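PDB 5G5Y: fructooligosaccharide ABC transporter substrate-binding protein FusA from Streptococcus pneumoniae, which binds kestose, nystose and longer fructooligosaccharides, but not sucrose, and serves the FusB-FusC-MsmK ABC transporter that imports them. Local coordinates for residues I82-L87 against Y117-I122; L197-G202 against H296-N301; D444-K449 against D464-E469. All blocks are in the same frame, centred on the assembly; numbering follows the deposited sequence.

Contact 1: residues I82-L87 against Y117-I122; sequences IPVEDL and YSFPWI
Tyr117 meets Ile82 and Pro83 where the N-cap turn of helix 85-91, with Val84 at the cap position, packs on the segment entering strand 121-123 of this family 1 bacterial solute-binding protein. The Tyr117 ring lies alongside the proline, the two side chains pointing the same way, with CE1 of Tyr117 3.9 Å from CG of Pro83. Ile82 O sits at the edge of this ring, near its plane, 4.0 Å from Tyr117 CD1, and the phenol reaches on to a hydrogen bond with Asp113. The backbones do not bond directly here. Water 1 lies 2.8 Å from Ile82 O and 2.9 Å from Tyr117 O, placed to donate to either, although it has more acceptors nearby than protons. Ser118 turns away, its OG bonded to Arg307 O. Phe119 then swings its ring back against the helix start: CG stands anti to the carbonyl carbon (chi1 -61°), and the ring approaches Val84 from the opposite direction. The contact thus joins the lead-in to helix 85-91 to the approach to strand 121-123; Ile312 of strand 310-312 and Ile326 of helix 319-329 also touch the Phe119 side chain. Lys309, a substrate-binding residue, is about 6 Å from Phe119 between side chains. The phenyl meets the valine through one atom above all: Phe119 CZ lies 3.7 Å from both CB and CG2 of Val84.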
loop_
_atom_site.group_PDB
_atom_site.type_symbol
_atom_site.label_atom_id
_atom_site.label_comp_id
_atom_site.label_asym_id
_atom_site.label_seq_id
_atom_site.Cartn_x
_atom_site.Cartn_y
_atom_site.Cartn_z
ATOM N N ILE A 82 14.232 3.502 -23.031
ATOM C CA ILE A 82 15.656 3.776 -22.903
ATOM C C ILE A 82 16.086 3.962 -21.442
ATOM O O ILE A 82 15.246 4.315 -20.575
ATOM C CB ILE A 82 16.064 5.027 -23.703
ATOM C CG1 ILE A 82 15.384 6.311 -23.170
ATOM C CG2 ILE A 82 15.710 4.796 -25.173
ATOM C CD1 ILE A 82 16.017 7.604 -23.658
ATOM N N PRO A 83 17.392 3.731 -21.164
ATOM C CA PRO A 83 17.915 4.105 -19.860
ATOM C C PRO A 83 17.927 5.627 -19.693
ATOM O O PRO A 83 18.217 6.358 -20.643
ATOM C CB PRO A 83 19.344 3.532 -19.851
ATOM C CG PRO A 83 19.458 2.661 -21.049
ATOM C CD PRO A 83 18.431 3.144 -22.035
ATOM N N VAL A 84 17.626 6.090 -18.487
ATOM C CA VAL A 84 17.477 7.520 -18.207
ATOM C C VAL A 84 18.401 8.069 -17.110
ATOM O O VAL A 84 18.280 9.245 -16.770
ATOM C CB VAL A 84 16.020 7.847 -17.798
ATOM C CG1 VAL A 84 15.062 7.419 -18.889
ATOM C CG2 VAL A 84 15.654 7.171 -16.479
ATOM N N GLU A 85 19.288 7.244 -16.551
ATOM C CA GLU A 85 20.166 7.700 -15.446
ATOM C C GLU A 85 21.005 8.926 -15.820
ATOM O O GLU A 85 21.174 9.804 -14.989
ATOM C CB GLU A 85 21.037 6.586 -14.836
ATOM C CG GLU A 85 22.077 5.959 -15.747
ATOM C CD GLU A 85 21.519 4.865 -16.635
ATOM O OE1 GLU A 85 20.291 4.606 -16.620
ATOM O OE2 GLU A 85 22.333 4.263 -17.362
ATOM N N ASP A 86 21.463 9.004 -17.057
ATOM C CA ASP A 86 22.317 10.131 -17.508
ATOM C C ASP A 86 21.489 11.410 -17.665
ATOM O O ASP A 86 21.992 12.500 -17.475
ATOM C CB ASP A 86 23.020 9.811 -18.838
ATOM C CG ASP A 86 24.087 8.681 -18.715
ATOM O OD1 ASP A 86 24.606 8.398 -17.606
ATOM O OD2 ASP A 86 24.432 8.069 -19.754
ATOM N N LEU A 87 20.220 11.255 -18.034
ATOM C CA LEU A 87 19.297 12.364 -18.170
ATOM C C LEU A 87 18.984 12.943 -16.793
ATOM O O LEU A 87 18.856 14.167 -16.647
ATOM C CB LEU A 87 18.003 11.926 -18.876
ATOM C CG LEU A 87 18.194 11.430 -20.310
ATOM C CD1 LEU A 87 16.894 10.859 -20.822
ATOM C CD2 LEU A 87 18.707 12.538 -21.236
ATOM N N TYR A 117 15.312 2.759 -15.718
ATOM C CA TYR A 117 14.419 2.723 -16.882
ATOM C C TYR A 117 13.116 3.487 -16.737
ATOM O O TYR A 117 12.342 3.525 -17.681
ATOM C CB TYR A 117 14.100 1.269 -17.237
ATOM C CG TYR A 117 15.316 0.502 -17.695
ATOM C CD1 TYR A 117 15.891 0.765 -18.934
ATOM C CD2 TYR A 117 15.895 -0.479 -16.902
ATOM C CE1 TYR A 117 17.003 0.061 -19.383
ATOM C CE2 TYR A 117 17.009 -1.211 -17.357
ATOM C CZ TYR A 117 17.553 -0.928 -18.599
ATOM O OH TYR A 117 18.692 -1.600 -19.056
ATOM N N SER A 118 12.851 4.069 -15.570
ATOM C CA SER A 118 11.555 4.667 -15.331
ATOM C C SER A 118 11.646 5.682 -14.229
ATOM O O SER A 118 12.604 5.674 -13.458
ATOM C CB SER A 118 10.485 3.592 -15.003
ATOM O OG SER A 118 10.729 2.924 -13.795
ATOM N N PHE A 119 10.657 6.552 -14.158
ATOM C CA PHE A 119 10.599 7.562 -13.116
ATOM C C PHE A 119 9.465 7.240 -12.134
ATOM O O PHE A 119 8.336 6.985 -12.557
ATOM C CB PHE A 119 10.365 8.930 -13.736
ATOM C CG PHE A 119 11.454 9.355 -14.677
ATOM C CD1 PHE A 119 12.582 10.000 -14.196
ATOM C CD2 PHE A 119 11.366 9.121 -16.032
ATOM C CE1 PHE A 119 13.605 10.402 -15.050
ATOM C CE2 PHE A 119 12.388 9.542 -16.902
ATOM C CZ PHE A 119 13.496 10.180 -16.408
ATOM N N PRO A 120 9.753 7.297 -10.816
ATOM C CA PRO A 120 8.844 6.760 -9.850
ATOM C C PRO A 120 7.784 7.746 -9.367
ATOM O O PRO A 120 7.889 8.990 -9.547
ATOM C CB PRO A 120 9.759 6.396 -8.679
ATOM C CG PRO A 120 10.799 7.434 -8.741
ATOM C CD PRO A 120 11.071 7.584 -10.205
ATOM N N TRP A 121 6.746 7.156 -8.810
ATOM C CA TRP A 121 5.833 7.835 -7.870
ATOM C C TRP A 121 6.320 7.534 -6.453
ATOM O O TRP A 121 6.475 6.361 -6.082
ATOM C CB TRP A 121 4.401 7.334 -8.071
ATOM C CG TRP A 121 3.387 7.715 -7.024
ATOM C CD1 TRP A 121 2.669 8.881 -6.965
ATOM C CD2 TRP A 121 2.904 6.886 -5.948
ATOM N NE1 TRP A 121 1.780 8.828 -5.903
ATOM C CE2 TRP A 121 1.893 7.611 -5.282
ATOM C CE3 TRP A 121 3.200 5.583 -5.516
ATOM C CZ2 TRP A 121 1.214 7.097 -4.185
ATOM C CZ3 TRP A 121 2.528 5.075 -4.421
ATOM C CH2 TRP A 121 1.569 5.837 -3.750
ATOM N N ILE A 122 6.521 8.593 -5.667
ATOM C CA ILE A 122 6.895 8.505 -4.272
ATOM C C ILE A 122 5.879 9.313 -3.460
ATOM O O ILE A 122 5.695 10.521 -3.701
ATOM C CB ILE A 122 8.315 9.067 -4.019
ATOM C CG1 ILE A 122 9.401 8.252 -4.769
ATOM C CG2 ILE A 122 8.615 9.062 -2.532
ATOM C CD1 ILE A 122 10.727 8.981 -4.961
HETATM O O HOH W 1 12.592 5.012 -20.119
#

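Contact 2: residues L197-G202 against H296-N301; sequences LFAAFG and HVARTN
Ala199 turns its methyl toward the backbone of His296, and the histidine side chain leaves its own backbone toward the alanine, so each residue presses on the other's main chain. The evidence is reciprocal: Ala199 CB is 3.1 Å from His296 O, a tight approach for a methyl carbon, while His296 CB comes within 3.4 Å of Ala199 O. With CG of His296 anti to its N (chi1 -172°), the imidazole extends past the methyl and does not sit squarely over it; CD2 is 4.0 Å from Ala199 CB, and the ring meets that carbon obliquely. Ala199 CB also lies 3.8 Å from Ala298 N, and Ala199 CB and Ala298 CB are 4.5 Å apart. The CB of Val297 points away from the 3-10 segment. The backbones come to 5.2 Å between Ala199 CA and His296 CA, and the two segments meet by packing, without a hydrogen bond between them. The 3-10 segment is held by its own bonds, among them Gly202 N to Ala199 O at 3.0 Å, and Gly202 leaves it with a positive phi of 95°, where a CB would jam against the preceding carbonyl. Outside the pair, Phe198 packs on Val231 and Ile234 of helix 225-239 and meets Tyr227 edge-to-face, Ala200 and Phe201 rest on Thr157 at the start of helix 157-169, and Val297 shares a backbone hydrogen bond with Tyr415, beyond helix 399-412. The contact therefore joins the loop between strands 181-183 and 210-212 to the one leading to strand 305-306.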
loop_
_atom_site.group_PDB
_atom_site.type_symbol
_atom_site.label_atom_id
_atom_site.label_comp_id
_atom_site.label_asym_id
_atom_site.label_seq_id
_atom_site.Cartn_x
_atom_site.Cartn_y
_atom_site.Cartn_z
ATOM N N LEU A 197 -2.918 -10.060 14.461
ATOM C CA LEU A 197 -2.875 -10.591 15.835
ATOM C C LEU A 197 -1.746 -11.602 16.046
ATOM O O LEU A 197 -1.405 -11.893 17.191
ATOM C CB LEU A 197 -4.200 -11.262 16.228
ATOM C CG LEU A 197 -5.407 -10.319 16.426
ATOM C CD1 LEU A 197 -6.614 -11.106 16.927
ATOM C CD2 LEU A 197 -5.103 -9.167 17.381
ATOM N N PHE A 198 -1.181 -12.156 14.976
ATOM C CA PHE A 198 -0.150 -13.198 15.133
ATOM C C PHE A 198 1.079 -12.732 15.903
ATOM O O PHE A 198 1.731 -13.557 16.565
ATOM C CB PHE A 198 0.253 -13.795 13.771
ATOM C CG PHE A 198 -0.684 -14.895 13.304
ATOM C CD1 PHE A 198 -2.063 -14.866 13.601
ATOM C CD2 PHE A 198 -0.191 -15.977 12.589
ATOM C CE1 PHE A 198 -2.912 -15.890 13.172
ATOM C CE2 PHE A 198 -1.029 -17.000 12.159
ATOM C CZ PHE A 198 -2.394 -16.957 12.449
ATOM N N ALA A 199 1.390 -11.444 15.793
ATOM C CA ALA A 199 2.537 -10.837 16.450
ATOM C C ALA A 199 2.452 -10.882 17.985
ATOM O O ALA A 199 3.490 -10.834 18.664
ATOM C CB ALA A 199 2.739 -9.402 15.958
ATOM N N ALA A 200 1.245 -11.056 18.521
ATOM C CA ALA A 200 1.105 -11.371 19.943
ATOM C C ALA A 200 1.848 -12.622 20.361
ATOM O O ALA A 200 2.170 -12.742 21.549
ATOM C CB ALA A 200 -0.363 -11.428 20.366
ATOM N N PHE A 201 2.177 -13.506 19.404
ATOM C CA PHE A 201 2.850 -14.771 19.678
ATOM C C PHE A 201 4.306 -14.719 19.328
ATOM O O PHE A 201 5.013 -15.735 19.353
ATOM C CB PHE A 201 2.097 -15.916 18.968
ATOM C CG PHE A 201 0.678 -16.029 19.438
ATOM C CD1 PHE A 201 0.383 -16.760 20.579
ATOM C CD2 PHE A 201 -0.335 -15.292 18.833
ATOM C CE1 PHE A 201 -0.924 -16.781 21.072
ATOM C CE2 PHE A 201 -1.627 -15.294 19.328
ATOM C CZ PHE A 201 -1.925 -16.075 20.436
ATOM N N GLY A 202 4.787 -13.516 19.022
ATOM C CA GLY A 202 6.131 -13.341 18.565
ATOM C C GLY A 202 6.196 -13.326 17.054
ATOM O O GLY A 202 5.550 -14.146 16.387
ATOM N N HIS A 296 4.129 -7.186 20.360
ATOM C CA HIS A 296 4.879 -6.991 19.108
ATOM C C HIS A 296 3.908 -6.614 18.012
ATOM O O HIS A 296 2.760 -7.059 18.001
ATOM C CB HIS A 296 5.654 -8.262 18.712
ATOM C CG HIS A 296 6.588 -8.070 17.566
ATOM N ND1 HIS A 296 7.685 -7.247 17.654
ATOM C CD2 HIS A 296 6.588 -8.569 16.299
ATOM C CE1 HIS A 296 8.358 -7.279 16.517
ATOM N NE2 HIS A 296 7.691 -8.047 15.661
ATOM N N VAL A 297 4.370 -5.771 17.096
ATOM C CA VAL A 297 3.718 -5.520 15.818
ATOM C C VAL A 297 4.696 -5.853 14.699
ATOM O O VAL A 297 5.820 -5.305 14.664
ATOM C CB VAL A 297 3.287 -4.052 15.697
ATOM C CG1 VAL A 297 2.673 -3.767 14.342
ATOM C CG2 VAL A 297 2.269 -3.729 16.789
ATOM N N ALA A 298 4.253 -6.714 13.783
ATOM C CA ALA A 298 5.039 -7.061 12.599
ATOM C C ALA A 298 4.822 -5.929 11.594
ATOM O O ALA A 298 3.689 -5.436 11.390
ATOM C CB ALA A 298 4.588 -8.355 12.027
ATOM N N ARG A 299 5.915 -5.467 11.003
ATOM C CA ARG A 299 5.805 -4.458 9.955
ATOM C C ARG A 299 5.419 -5.127 8.647
ATOM O O ARG A 299 5.943 -6.212 8.299
ATOM C CB ARG A 299 7.116 -3.751 9.796
ATOM C CG ARG A 299 7.466 -2.958 11.002
ATOM C CD ARG A 299 8.860 -2.367 10.899
ATOM N NE ARG A 299 8.923 -1.358 9.861
ATOM C CZ ARG A 299 10.007 -0.663 9.524
ATOM N NH1 ARG A 299 11.208 -0.835 10.103
ATOM N NH2 ARG A 299 9.891 0.244 8.555
ATOM N N THR A 300 4.493 -4.515 7.927
ATOM C CA THR A 300 4.268 -4.919 6.527
ATOM C C THR A 300 5.484 -4.449 5.711
ATOM O O THR A 300 6.338 -3.713 6.236
ATOM C CB THR A 300 3.038 -4.235 5.848
ATOM O OG1 THR A 300 3.321 -2.842 5.624
ATOM C CG2 THR A 300 1.790 -4.406 6.675
ATOM N N ASN A 301 5.509 -4.850 4.430
ATOM C CA ASN A 301 6.486 -4.344 3.491
ATOM C C ASN A 301 5.908 -3.285 2.540
ATOM O O ASN A 301 6.541 -2.912 1.563
ATOM C CB ASN A 301 7.162 -5.493 2.750
ATOM C CG ASN A 301 7.754 -6.510 3.698
ATOM O OD1 ASN A 301 8.483 -6.136 4.633
ATOM N ND2 ASN A 301 7.417 -7.767 3.522
#

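Contact 3: residues D444-K449 against D464-E469; sequences DYIYRK and DDYKKE
Tyr445 carries CG anti to the backbone N (chi1 173°) and Tyr466 does so more loosely, which extends each ring across the gap between the two helices. The planes are only 26° apart, but with centroids 5.8 Å apart the near-parallel rings are displaced so far that little of one faces the other; the nearest carbons are Tyr445 CE2 and Tyr466 CD1, at 3.6 Å. Tyr445 OH lies 3.3 Å from Glu469 CB and also comes close to Tyr466 CA. Lys449 CG lies 3.5 Å above one face of the Tyr445 ring, offset to the rim; bends at chi2 and chi3 then lead the chain to salt bridges with Glu452 and Glu462. The Tyr466 hydroxyl has two partners: it donates to Ala222 O and accepts from water 2 at 3.0 Å, and that water also donates to Ile446 O, 2.8 Å away. The axes of the short segments run at 169° and approach to 11.6 Å, wide enough for the tyrosines to fill the space. This is an antiparallel helical hairpin, made by helices 429-455 and 459-472; between side chains, Ile446 lies about 4 Å from Phe220 and Tyr466 about 5 Å from Asp223, both residues of the second calcium site.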
loop_
_atom_site.group_PDB
_atom_site.type_symbol
_atom_site.label_atom_id
_atom_site.label_comp_id
_atom_site.label_asym_id
_atom_site.label_seq_id
_atom_site.Cartn_x
_atom_site.Cartn_y
_atom_site.Cartn_z
ATOM N N ASP A 444 -1.765 -19.699 -2.265
ATOM C CA ASP A 444 -3.114 -20.218 -2.011
ATOM C C ASP A 444 -3.056 -21.406 -1.060
ATOM O O ASP A 444 -3.921 -21.543 -0.218
ATOM C CB ASP A 444 -3.846 -20.605 -3.311
ATOM C CG ASP A 444 -4.245 -19.374 -4.183
ATOM O OD1 ASP A 444 -4.478 -18.285 -3.649
ATOM O OD2 ASP A 444 -4.351 -19.509 -5.430
ATOM N N TYR A 445 -2.021 -22.231 -1.177
ATOM C CA TYR A 445 -1.809 -23.378 -0.256
ATOM C C TYR A 445 -1.654 -22.942 1.207
ATOM O O TYR A 445 -2.236 -23.525 2.136
ATOM C CB TYR A 445 -0.582 -24.193 -0.706
ATOM C CG TYR A 445 -0.179 -25.276 0.248
ATOM C CD1 TYR A 445 -0.922 -26.458 0.351
ATOM C CD2 TYR A 445 0.935 -25.135 1.057
ATOM C CE1 TYR A 445 -0.551 -27.447 1.247
ATOM C CE2 TYR A 445 1.309 -26.107 1.956
ATOM C CZ TYR A 445 0.552 -27.275 2.058
ATOM O OH TYR A 445 0.930 -28.250 2.970
ATOM N N ILE A 446 -0.839 -21.920 1.423
ATOM C CA ILE A 446 -0.655 -21.377 2.761
ATOM C C ILE A 446 -2.018 -20.951 3.376
ATOM O O ILE A 446 -2.336 -21.283 4.534
ATOM C CB ILE A 446 0.329 -20.189 2.740
ATOM C CG1 ILE A 446 1.759 -20.703 2.526
ATOM C CG2 ILE A 446 0.247 -19.372 4.041
ATOM C CD1 ILE A 446 2.708 -19.641 2.084
ATOM N N TYR A 447 -2.819 -20.238 2.610
ATOM C CA TYR A 447 -4.128 -19.812 3.116
ATOM C C TYR A 447 -5.116 -20.974 3.242
ATOM O O TYR A 447 -5.934 -20.970 4.135
ATOM C CB TYR A 447 -4.699 -18.671 2.305
ATOM C CG TYR A 447 -4.024 -17.315 2.577
ATOM C CD1 TYR A 447 -3.775 -16.862 3.872
ATOM C CD2 TYR A 447 -3.631 -16.494 1.529
ATOM C CE1 TYR A 447 -3.146 -15.631 4.099
ATOM C CE2 TYR A 447 -3.010 -15.268 1.743
ATOM C CZ TYR A 447 -2.780 -14.841 3.040
ATOM O OH TYR A 447 -2.193 -13.622 3.263
ATOM N N ARG A 448 -5.056 -21.939 2.347
ATOM C CA ARG A 448 -5.950 -23.098 2.453
ATOM C C ARG A 448 -5.693 -23.856 3.765
ATOM O O ARG A 448 -6.627 -24.158 4.496
ATOM C CB ARG A 448 -5.801 -24.034 1.257
ATOM C CG ARG A 448 -6.775 -25.223 1.334
ATOM C CD ARG A 448 -6.723 -26.140 0.121
ATOM N NE ARG A 448 -5.469 -26.868 -0.086
ATOM C CZ ARG A 448 -5.104 -28.006 0.516
ATOM N NH1 ARG A 448 -5.848 -28.578 1.468
ATOM N NH2 ARG A 448 -3.953 -28.588 0.162
ATOM N N LYS A 449 -4.431 -24.135 4.078
ATOM C CA LYS A 449 -4.104 -24.864 5.281
ATOM C C LYS A 449 -4.484 -24.055 6.523
ATOM O O LYS A 449 -5.053 -24.597 7.466
ATOM C CB LYS A 449 -2.616 -25.240 5.299
ATOM C CG LYS A 449 -2.220 -26.209 4.187
ATOM C CD LYS A 449 -3.020 -27.503 4.179
ATOM C CE LYS A 449 -2.944 -28.202 5.511
ATOM N NZ LYS A 449 -3.574 -29.533 5.418
ATOM N N ASP A 464 4.332 -30.543 10.499
ATOM C CA ASP A 464 5.624 -30.985 9.933
ATOM C C ASP A 464 5.508 -31.297 8.438
ATOM O O ASP A 464 6.365 -30.855 7.642
ATOM C CB ASP A 464 6.236 -32.166 10.717
ATOM C CG ASP A 464 6.891 -31.743 12.026
ATOM O OD1 ASP A 464 7.011 -30.525 12.322
ATOM O OD2 ASP A 464 7.311 -32.649 12.780
ATOM N N ASP A 465 4.439 -31.973 8.025
ATOM C CA ASP A 465 4.272 -32.248 6.577
ATOM C C ASP A 465 4.019 -30.971 5.757
ATOM O O ASP A 465 4.384 -30.879 4.586
ATOM C CB ASP A 465 3.125 -33.215 6.288
ATOM C CG ASP A 465 3.467 -34.672 6.616
ATOM O OD1 ASP A 465 4.626 -35.000 6.864
ATOM O OD2 ASP A 465 2.540 -35.499 6.616
ATOM N N TYR A 466 3.335 -30.011 6.367
ATOM C CA TYR A 466 3.087 -28.727 5.719
ATOM C C TYR A 466 4.384 -28.016 5.418
ATOM O O TYR A 466 4.555 -27.526 4.325
ATOM C CB TYR A 466 2.183 -27.874 6.594
ATOM C CG TYR A 466 2.256 -26.356 6.468
ATOM C CD1 TYR A 466 1.499 -25.683 5.510
ATOM C CD2 TYR A 466 2.989 -25.595 7.386
ATOM C CE1 TYR A 466 1.501 -24.279 5.415
ATOM C CE2 TYR A 466 2.997 -24.204 7.311
ATOM C CZ TYR A 466 2.252 -23.550 6.334
ATOM O OH TYR A 466 2.221 -22.197 6.292
ATOM N N LYS A 467 5.285 -27.960 6.391
ATOM C CA LYS A 467 6.592 -27.356 6.150
ATOM C C LYS A 467 7.367 -28.092 5.047
ATOM O O LYS A 467 7.974 -27.449 4.201
ATOM C CB LYS A 467 7.418 -27.293 7.427
ATOM C CG LYS A 467 6.850 -26.310 8.434
ATOM C CD LYS A 467 7.803 -26.059 9.598
ATOM C CE LYS A 467 8.035 -27.286 10.473
ATOM N NZ LYS A 467 9.067 -26.943 11.482
ATOM N N LYS A 468 7.268 -29.419 5.007
ATOM C CA LYS A 468 7.862 -30.187 3.912
ATOM C C LYS A 468 7.277 -29.825 2.537
ATOM O O LYS A 468 7.991 -29.782 1.528
ATOM C CB LYS A 468 7.672 -31.706 4.149
ATOM C CG LYS A 468 8.452 -32.258 5.329
ATOM C CD LYS A 468 8.221 -33.771 5.412
ATOM C CE LYS A 468 8.712 -34.391 6.711
ATOM N NZ LYS A 468 9.987 -33.776 7.153
ATOM N N GLU A 469 5.971 -29.596 2.502
ATOM C CA GLU A 469 5.277 -29.218 1.281
ATOM C C GLU A 469 5.763 -27.827 0.793
ATOM O O GLU A 469 5.986 -27.623 -0.382
ATOM C CB GLU A 469 3.771 -29.209 1.536
ATOM C CG GLU A 469 2.964 -29.540 0.360
ATOM C CD GLU A 469 3.229 -30.952 -0.191
ATOM O OE1 GLU A 469 3.633 -31.900 0.501
ATOM O OE2 GLU A 469 2.923 -31.083 -1.343
HETATM O O HOH W 2 -0.595 -21.387 6.759
#

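Following the chain from the N terminus, the three contacts come in series: each closes before the next opens, so none nest or cross. Contact 1 closes a largely helical excursion of 29 residues and ties the lead-in to helix 85-91 to the approach to strand 121-123. Contact 2 spans 93 residues, including helix 225-239 and several strands, and brings two distant loops together. Contact 3 closes the shortest loop, 14 residues, within the C-terminal helices. Contacts 1 and 2 lie on opposite sides of the chain's centre, about 35 Å between centres, consistent with the two-lobed build of solute-binding proteins; contact 3 lies nearer contact 2, about 20 Å between centres.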